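Local coordinates for DUF3298 domain-containing protein (Pseudomonas aeruginosa, PDB 4E72) that is of unknown function but belongs to the DUF3298 family and is probably a lipoprotein carried beyond the cytoplasm by its signal peptide, at residues P29-D34 and Q74-A79; S84-A89 and S104-T109; Q94-V99 and L182-V187. All coordinates share one frame; numbering follows the deposited sequence.

Contact 1 (P29-D34 and Q74-A79)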
loop_
_atom_site.group_PDB
_atom_site.type_symbol
_atom_site.label_atom_id
_atom_site.label_comp_id
_atom_site.label_asym_id
_atom_site.label_seq_id
_atom_site.Cartn_x
_atom_site.Cartn_y
_atom_site.Cartn_z
ATOM N N PRO A 29 14.275 -1.882 21.863
ATOM C CA PRO A 29 13.766 -2.215 20.506
ATOM C C PRO A 29 12.410 -2.920 20.554
ATOM O O PRO A 29 12.157 -3.739 21.444
ATOM C CB PRO A 29 14.860 -3.117 19.944
ATOM C CG PRO A 29 16.104 -2.661 20.662
ATOM C CD PRO A 29 15.632 -2.443 22.061
ATOM N N LEU A 30 11.536 -2.555 19.609
ATOM C CA LEU A 30 10.118 -2.915 19.507
ATOM C C LEU A 30 9.710 -3.325 18.096
ATOM O O LEU A 30 10.077 -2.660 17.129
ATOM C CB LEU A 30 9.343 -1.620 19.911
ATOM C CG LEU A 30 7.811 -1.561 19.926
ATOM C CD1 LEU A 30 7.345 -0.581 21.003
ATOM C CD2 LEU A 30 7.260 -1.054 18.582
ATOM N N VAL A 31 8.896 -4.385 17.993
ATOM C CA VAL A 31 8.298 -4.871 16.743
ATOM C C VAL A 31 6.785 -4.902 16.919
ATOM O O VAL A 31 6.272 -5.584 17.811
ATOM C CB VAL A 31 8.827 -6.235 16.214
ATOM C CG1 VAL A 31 8.072 -6.648 14.946
ATOM C CG2 VAL A 31 10.318 -6.160 15.925
ATOM N N ASN A 32 6.080 -4.164 16.062
ATOM C CA ASN A 32 4.627 -4.091 16.119
ATOM C C ASN A 32 4.040 -4.605 14.795
ATOM O O ASN A 32 4.253 -3.992 13.754
ATOM C CB ASN A 32 4.183 -2.647 16.459
ATOM C CG ASN A 32 2.692 -2.466 16.622
ATOM O OD1 ASN A 32 1.880 -2.868 15.775
ATOM N ND2 ASN A 32 2.308 -1.803 17.695
ATOM N N ILE A 33 3.349 -5.760 14.839
ATOM C CA ILE A 33 2.761 -6.417 13.659
ATOM C C ILE A 33 1.245 -6.547 13.830
ATOM O O ILE A 33 0.784 -7.177 14.783
ATOM C CB ILE A 33 3.423 -7.807 13.373
ATOM C CG1 ILE A 33 4.913 -7.643 12.975
ATOM C CG2 ILE A 33 2.642 -8.605 12.276
ATOM C CD1 ILE A 33 5.733 -8.879 13.150
ATOM N N ASP A 34 0.484 -5.960 12.886
ATOM C CA ASP A 34 -0.979 -5.957 12.835
ATOM C C ASP A 34 -1.419 -6.498 11.477
ATOM O O ASP A 34 -1.540 -5.749 10.510
ATOM C CB ASP A 34 -1.518 -4.533 13.090
ATOM C CG ASP A 34 -3.037 -4.374 13.074
ATOM O OD1 ASP A 34 -3.754 -5.413 12.998
ATOM O OD2 ASP A 34 -3.514 -3.212 13.116
ATOM N N GLN A 74 14.457 -12.017 14.169
ATOM C CA GLN A 74 15.688 -11.470 13.603
ATOM C C GLN A 74 15.872 -9.959 13.945
ATOM O O GLN A 74 16.949 -9.578 14.396
ATOM C CB GLN A 74 15.743 -11.687 12.092
ATOM C CG GLN A 74 17.108 -11.301 11.495
ATOM C CD GLN A 74 17.158 -11.355 9.991
ATOM O OE1 GLN A 74 16.306 -11.948 9.325
ATOM N NE2 GLN A 74 18.176 -10.742 9.426
ATOM N N PHE A 75 14.828 -9.124 13.778
ATOM C CA PHE A 75 14.926 -7.679 14.073
ATOM C C PHE A 75 15.285 -7.436 15.533
ATOM O O PHE A 75 16.182 -6.646 15.802
ATOM C CB PHE A 75 13.614 -6.928 13.709
ATOM C CG PHE A 75 13.704 -5.434 13.927
ATOM C CD1 PHE A 75 14.153 -4.594 12.917
ATOM C CD2 PHE A 75 13.367 -4.867 15.155
ATOM C CE1 PHE A 75 14.256 -3.207 13.130
ATOM C CE2 PHE A 75 13.470 -3.483 15.367
ATOM C CZ PHE A 75 13.901 -2.663 14.347
ATOM N N LEU A 76 14.594 -8.113 16.471
ATOM C CA LEU A 76 14.845 -7.971 17.908
ATOM C C LEU A 76 16.241 -8.466 18.298
ATOM O O LEU A 76 16.842 -7.922 19.227
ATOM C CB LEU A 76 13.769 -8.721 18.735
ATOM C CG LEU A 76 12.315 -8.152 18.703
ATOM C CD1 LEU A 76 11.383 -9.007 19.530
ATOM C CD2 LEU A 76 12.244 -6.690 19.193
ATOM N N ASP A 77 16.769 -9.466 17.575
ATOM C CA ASP A 77 18.087 -10.046 17.866
ATOM C C ASP A 77 19.239 -9.133 17.411
ATOM O O ASP A 77 20.313 -9.203 17.981
ATOM C CB ASP A 77 18.228 -11.450 17.214
ATOM C CG ASP A 77 19.375 -12.292 17.763
ATOM O OD1 ASP A 77 19.342 -12.635 18.978
ATOM O OD2 ASP A 77 20.301 -12.620 16.982
ATOM N N SER A 78 19.034 -8.300 16.407
ATOM C CA SER A 78 20.116 -7.465 15.875
ATOM C C SER A 78 19.888 -5.952 16.040
ATOM O O SER A 78 20.806 -5.180 15.743
ATOM C CB SER A 78 20.337 -7.780 14.394
ATOM O OG SER A 78 19.148 -7.728 13.622
ATOM N N ALA A 79 18.700 -5.527 16.518
ATOM C CA ALA A 79 18.372 -4.102 16.657
ATOM C C ALA A 79 19.257 -3.402 17.662
ATOM O O ALA A 79 19.624 -4.000 18.670
ATOM C CB ALA A 79 16.916 -3.918 17.049
#
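Val31 and Leu76 meet through one methyl each: CG2 of the valine lies 3.8 Å from CD2 of the leucine, the two side chains crossing at a slant. The same valine methyl also reaches Phe75, where CG2 comes to 3.4 Å from CD2 of the ring, so one branch of Val31 touches two consecutive helix residues. Its torsion explains this: CG1 is anti to the backbone N (chi1 177°), which leaves CG2 beside that N and directed at the helix.

Pro29, one residue ahead of the strand, has the largest share of the buried surface. Its CB rests 3.6 Å from CB of Ala79, with ring atom CG only slightly farther off, a small patch of ring against methyl where the helix has just ended. The leucine branch that touches Val31 also covers the proline's backbone, Leu76 CD2 lying 3.7 Å from Pro29 O. No hydrogen bond crosses between 29-34 and 74-79; the join is apolar, and the axes of strand 30-34 and helix 74-78 run nearly antiparallel (166°), 8.6 Å apart at their closest. Within the helix end, Ser78 OG donates to Gln74 O at 3.0 Å, approaching from above the carbonyl plane.

The packing is that of a helix laid on one face of a mixed beta sheet. Strand 30-37 sits between strands 12-19 and 84-95, and its backbone bonds go to them: Val31 pairs with His18, and Leu30 and Asn32 with Ser85. Helix 68-78 covers the face carrying Val31, and Phe75 reaches across to Ser85 on the next strand.

Contact 2 (S84-A89 and S104-T109)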
loop_
_atom_site.group_PDB
_atom_site.type_symbol
_atom_site.label_atom_id
_atom_site.label_comp_id
_atom_site.label_asym_id
_atom_site.label_seq_id
_atom_site.Cartn_x
_atom_site.Cartn_y
_atom_site.Cartn_z
ATOM N N SER A 84 12.839 0.504 16.060
ATOM C CA SER A 84 11.476 -0.023 16.005
ATOM C C SER A 84 11.087 -0.330 14.582
ATOM O O SER A 84 11.589 0.289 13.628
ATOM C CB SER A 84 10.469 0.944 16.627
ATOM O OG SER A 84 10.488 2.197 15.964
ATOM N N SER A 85 10.173 -1.289 14.455
ATOM C CA SER A 85 9.644 -1.729 13.183
ATOM C C SER A 85 8.142 -1.996 13.349
ATOM O O SER A 85 7.734 -2.703 14.281
ATOM C CB SER A 85 10.407 -2.963 12.689
ATOM O OG SER A 85 9.796 -3.534 11.546
ATOM N N TYR A 86 7.325 -1.370 12.464
ATOM C CA TYR A 86 5.863 -1.464 12.419
ATOM C C TYR A 86 5.448 -1.970 11.071
ATOM O O TYR A 86 5.900 -1.437 10.063
ATOM C CB TYR A 86 5.175 -0.090 12.664
ATOM C CG TYR A 86 5.367 0.511 14.037
ATOM C CD1 TYR A 86 6.533 1.197 14.362
ATOM C CD2 TYR A 86 4.350 0.473 14.983
ATOM C CE1 TYR A 86 6.717 1.761 15.629
ATOM C CE2 TYR A 86 4.516 1.039 16.252
ATOM C CZ TYR A 86 5.701 1.688 16.567
ATOM O OH TYR A 86 5.869 2.255 17.807
ATOM N N LEU A 87 4.578 -2.976 11.048
ATOM C CA LEU A 87 4.010 -3.552 9.830
ATOM C C LEU A 87 2.517 -3.702 10.011
ATOM O O LEU A 87 2.052 -4.204 11.057
ATOM C CB LEU A 87 4.629 -4.920 9.481
ATOM C CG LEU A 87 6.082 -4.954 8.998
ATOM C CD1 LEU A 87 6.566 -6.391 8.988
ATOM C CD2 LEU A 87 6.234 -4.352 7.608
ATOM N N GLN A 88 1.759 -3.255 9.017
ATOM C CA GLN A 88 0.310 -3.319 9.132
ATOM C C GLN A 88 -0.368 -3.606 7.793
ATOM O O GLN A 88 -0.033 -3.016 6.752
ATOM C CB GLN A 88 -0.243 -2.015 9.747
ATOM C CG GLN A 88 -1.750 -2.049 9.945
ATOM C CD GLN A 88 -2.301 -0.675 10.121
ATOM O OE1 GLN A 88 -2.314 -0.133 11.221
ATOM N NE2 GLN A 88 -2.778 -0.088 9.035
ATOM N N ALA A 89 -1.344 -4.509 7.860
ATOM C CA ALA A 89 -2.219 -4.895 6.762
ATOM C C ALA A 89 -3.642 -4.756 7.226
ATOM O O ALA A 89 -4.000 -5.282 8.300
ATOM C CB ALA A 89 -1.937 -6.328 6.335
ATOM N N SER A 104 0.988 -0.857 5.382
ATOM C CA SER A 104 1.756 0.209 6.044
ATOM C C SER A 104 2.940 -0.370 6.745
ATOM O O SER A 104 2.842 -1.425 7.379
ATOM C CB SER A 104 0.918 0.951 7.090
ATOM O OG SER A 104 -0.305 1.428 6.569
ATOM N N SER A 105 4.030 0.362 6.704
ATOM C CA SER A 105 5.250 0.025 7.409
ATOM C C SER A 105 5.875 1.299 7.945
ATOM O O SER A 105 5.689 2.382 7.372
ATOM C CB SER A 105 6.223 -0.729 6.504
ATOM O OG SER A 105 6.644 0.070 5.414
ATOM N N TYR A 106 6.610 1.158 9.044
ATOM C CA TYR A 106 7.379 2.218 9.658
ATOM C C TYR A 106 8.649 1.609 10.267
ATOM O O TYR A 106 8.575 0.802 11.189
ATOM C CB TYR A 106 6.560 3.018 10.683
ATOM C CG TYR A 106 7.373 4.133 11.298
ATOM C CD1 TYR A 106 7.557 5.339 10.632
ATOM C CD2 TYR A 106 8.025 3.956 12.517
ATOM C CE1 TYR A 106 8.344 6.355 11.177
ATOM C CE2 TYR A 106 8.835 4.953 13.056
ATOM C CZ TYR A 106 8.982 6.153 12.388
ATOM O OH TYR A 106 9.752 7.138 12.952
ATOM N N LEU A 107 9.811 2.001 9.737
ATOM C CA LEU A 107 11.097 1.511 10.213
ATOM C C LEU A 107 11.978 2.661 10.781
ATOM O O LEU A 107 12.220 3.653 10.104
ATOM C CB LEU A 107 11.837 0.751 9.076
ATOM C CG LEU A 107 13.238 0.185 9.421
ATOM C CD1 LEU A 107 13.155 -0.910 10.487
ATOM C CD2 LEU A 107 13.925 -0.383 8.178
ATOM N N PHE A 108 12.435 2.520 12.019
ATOM C CA PHE A 108 13.331 3.507 12.622
ATOM C C PHE A 108 14.626 2.810 13.070
ATOM O O PHE A 108 14.573 1.900 13.891
ATOM C CB PHE A 108 12.658 4.286 13.768
ATOM C CG PHE A 108 13.610 5.292 14.375
ATOM C CD1 PHE A 108 13.901 6.489 13.715
ATOM C CD2 PHE A 108 14.298 5.002 15.550
ATOM C CE1 PHE A 108 14.833 7.393 14.245
ATOM C CE2 PHE A 108 15.230 5.907 16.078
ATOM C CZ PHE A 108 15.477 7.103 15.429
ATOM N N THR A 109 15.783 3.204 12.484
ATOM C CA THR A 109 17.071 2.576 12.790
ATOM C C THR A 109 18.107 3.625 13.246
ATOM O O THR A 109 19.253 3.621 12.785
ATOM C CB THR A 109 17.597 1.698 11.612
ATOM O OG1 THR A 109 17.836 2.497 10.452
ATOM C CG2 THR A 109 16.675 0.510 11.268
HETATM O O HOH W 1 -2.173 -0.469 6.416
#
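Tyr86 and Tyr106 form a hydrogen-bonded antiparallel pair, Tyr86 N donating to Tyr106 O at 2.8 Å and Tyr106 N to Tyr86 O at 2.9 Å. Ser84 with Phe108 and Gln88 with Ser104 are paired the same way, so six backbone N-H groups and six carbonyls are satisfied. The straightest bond is Phe108 N to Ser84 O, 177° at the hydrogen. Tyr86 O takes a further CA-H contact from Ser105 CA at 3.1 Å.

These are the two arms of the beta hairpin 84-95/98-108, in the middle of the mixed sheet. On its other edge strand 84-95 bonds to strand 30-37, where Ser85 and Leu87 find their backbone partners.

The two tyrosine side chains run alongside each other in the same direction, with Tyr86 CD1 3.6 Å from Tyr106 CD2 and the ring planes 63° apart. On that face a water links Gln88 and Ser104: it accepts from Gln88 NE2 at 2.7 Å, donates weakly to Gln88 O, and lies 2.7 Å from Ser104 OG, which meets it from beside the backbone N (chi1 -53°). On the opposite face Leu87 CD2 packs on Ser105 CB, while Ser85 OG bonds to Tyr71 OH of helix 68-78.

Contact 3 (Q94-V99 and L182-V187)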
loop_
_atom_site.group_PDB
_atom_site.type_symbol
_atom_site.label_atom_id
_atom_site.label_comp_id
_atom_site.label_asym_id
_atom_site.label_seq_id
_atom_site.Cartn_x
_atom_site.Cartn_y
_atom_site.Cartn_z
ATOM N N GLN A 94 -14.002 -3.662 0.271
ATOM C CA GLN A 94 -14.531 -4.901 -0.295
ATOM C C GLN A 94 -15.716 -4.530 -1.141
ATOM O O GLN A 94 -16.660 -3.920 -0.620
ATOM C CB GLN A 94 -14.915 -5.920 0.784
ATOM C CG GLN A 94 -13.696 -6.552 1.414
ATOM C CD GLN A 94 -14.036 -7.804 2.146
ATOM O OE1 GLN A 94 -14.367 -8.820 1.548
ATOM N NE2 GLN A 94 -13.914 -7.764 3.455
ATOM N N HIS A 95 -15.641 -4.822 -2.456
ATOM C CA HIS A 95 -16.721 -4.545 -3.409
ATOM C C HIS A 95 -16.553 -5.386 -4.654
ATOM O O HIS A 95 -15.428 -5.601 -5.115
ATOM C CB HIS A 95 -16.815 -3.044 -3.795
ATOM C CG HIS A 95 -15.659 -2.536 -4.608
ATOM N ND1 HIS A 95 -15.709 -2.505 -5.997
ATOM C CD2 HIS A 95 -14.449 -2.071 -4.201
ATOM C CE1 HIS A 95 -14.535 -2.036 -6.389
ATOM N NE2 HIS A 95 -13.741 -1.758 -5.344
ATOM N N ASP A 96 -17.681 -5.860 -5.179
ATOM C CA ASP A 96 -17.848 -6.581 -6.444
ATOM C C ASP A 96 -16.910 -7.799 -6.574
ATOM O O ASP A 96 -16.428 -8.097 -7.670
ATOM C CB ASP A 96 -17.633 -5.580 -7.611
ATOM C CG ASP A 96 -18.622 -4.408 -7.605
ATOM O OD1 ASP A 96 -19.841 -4.662 -7.667
ATOM O OD2 ASP A 96 -18.168 -3.238 -7.515
ATOM N N GLY A 97 -16.680 -8.494 -5.459
ATOM C CA GLY A 97 -15.798 -9.654 -5.415
ATOM C C GLY A 97 -14.318 -9.324 -5.266
ATOM O O GLY A 97 -13.485 -10.233 -5.283
ATOM N N LEU A 98 -13.971 -8.034 -5.131
ATOM C CA LEU A 98 -12.590 -7.577 -4.942
ATOM C C LEU A 98 -12.286 -7.286 -3.475
ATOM O O LEU A 98 -13.153 -6.778 -2.765
ATOM C CB LEU A 98 -12.274 -6.306 -5.756
ATOM C CG LEU A 98 -12.492 -6.274 -7.278
ATOM C CD1 LEU A 98 -11.921 -4.988 -7.840
ATOM C CD2 LEU A 98 -11.820 -7.429 -7.976
ATOM N N VAL A 99 -11.048 -7.588 -3.030
ATOM C CA VAL A 99 -10.588 -7.255 -1.668
ATOM C C VAL A 99 -9.425 -6.289 -1.837
ATOM O O VAL A 99 -8.450 -6.645 -2.485
ATOM C CB VAL A 99 -10.210 -8.468 -0.764
ATOM C CG1 VAL A 99 -10.001 -8.025 0.688
ATOM C CG2 VAL A 99 -11.262 -9.558 -0.828
ATOM N N LEU A 182 -8.017 -0.451 -6.989
ATOM C CA LEU A 182 -9.310 -0.421 -7.637
ATOM C C LEU A 182 -10.378 -0.068 -6.582
ATOM O O LEU A 182 -11.229 -0.890 -6.229
ATOM C CB LEU A 182 -9.617 -1.752 -8.360
ATOM C CG LEU A 182 -8.782 -2.079 -9.630
ATOM C CD1 LEU A 182 -9.142 -3.458 -10.168
ATOM C CD2 LEU A 182 -9.003 -1.034 -10.748
ATOM N N THR A 183 -10.310 1.174 -6.057
ATOM C CA THR A 183 -11.262 1.659 -5.061
ATOM C C THR A 183 -12.620 1.921 -5.786
ATOM O O THR A 183 -12.690 1.960 -7.027
ATOM C CB THR A 183 -10.672 2.832 -4.270
ATOM O OG1 THR A 183 -9.960 3.679 -5.159
ATOM C CG2 THR A 183 -9.711 2.366 -3.185
ATOM N N PHE A 184 -13.698 1.955 -5.021
ATOM C CA PHE A 184 -15.044 2.039 -5.590
ATOM C C PHE A 184 -15.349 3.399 -6.253
ATOM O O PHE A 184 -15.940 3.409 -7.323
ATOM C CB PHE A 184 -16.101 1.709 -4.527
ATOM C CG PHE A 184 -17.519 1.673 -5.028
ATOM C CD1 PHE A 184 -18.068 0.497 -5.528
ATOM C CD2 PHE A 184 -18.325 2.808 -4.973
ATOM C CE1 PHE A 184 -19.380 0.469 -6.019
ATOM C CE2 PHE A 184 -19.644 2.777 -5.457
ATOM C CZ PHE A 184 -20.162 1.607 -5.975
ATOM N N GLY A 185 -14.931 4.504 -5.631
ATOM C CA GLY A 185 -15.260 5.844 -6.115
ATOM C C GLY A 185 -14.503 6.328 -7.323
ATOM O O GLY A 185 -15.051 7.069 -8.140
ATOM N N ALA A 186 -13.237 5.912 -7.431
ATOM C CA ALA A 186 -12.273 6.273 -8.470
ATOM C C ALA A 186 -11.093 5.334 -8.362
ATOM O O ALA A 186 -11.018 4.587 -7.386
ATOM C CB ALA A 186 -11.808 7.716 -8.264
ATOM N N VAL A 187 -10.188 5.325 -9.352
ATOM C CA VAL A 187 -8.975 4.527 -9.202
ATOM C C VAL A 187 -7.996 5.351 -8.291
ATOM O O VAL A 187 -7.730 6.527 -8.564
ATOM C CB VAL A 187 -8.375 4.099 -10.569
ATOM C CG1 VAL A 187 -6.921 3.628 -10.441
ATOM C CG2 VAL A 187 -9.218 2.997 -11.190
#
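His95 reaches across to the backbone of 182-187 with one straightforward hydrogen bond: NE2 donates to Leu182 O at 2.8 Å, with 155° at the hydrogen. The acceptor lies in the imidazole plane and the donor in the carbonyl plane. At the other nitrogen, ND1 donates to OD2 of the adjacent Asp96 at 3.0 Å, nearly straight and meeting the carboxylate on its anti side, 27° out of the carboxylate plane. With both nitrogens donating, the rotation of the ring is fixed. Asp96 OD2 has a second partner in Gly224 N.

Ring contacts come from Phe184. Its CB sits over the centre of one imidazole face, 4.2 Å from the centroid, and its phenyl edge is turned to the same face in a T-shaped pair with planes nearly perpendicular. Phe184 CD1 approaches His95 ND1 to 3.8 Å. CG of Phe184 is anti to the backbone N (chi1 -176°), which carries the ring out beyond CB toward the CG-ND1 bond of the imidazole.

Apolar packing is limited to Leu98 and Leu182, whose CD1 methyls lie 3.9 Å apart.

His95 to Leu98 form a type I' turn, the tip of the hairpin joining strands 84-95 and 98-108. It docks on the loop between strands 179-181 and 187-190 of the three-stranded antiparallel sheet, bringing the two sheets together; Glu93 OE1, just before the tip, bonds to Phe184 N.

How the contacts relate
Contacts 1 and 2 are neighbours, their centres about 9 Å apart, and they meet through probable backbone hydrogen bonds of Asn32 with Ser85 and Leu87. Contact 2 builds the sheet from backbone bonds, whereas contact 1 packs the last turn of a helix on it through apolar side chains, with no hydrogen bond between the two segments. Contact 3 uses the same hairpin as contact 2 but at its far tip, about 26 Å away between centres and across the chain's centre. There the link is to the second sheet and centres on one imidazole. All three are partly buried; only contact 3 includes exposed touching residues, Asp96 and Phe184.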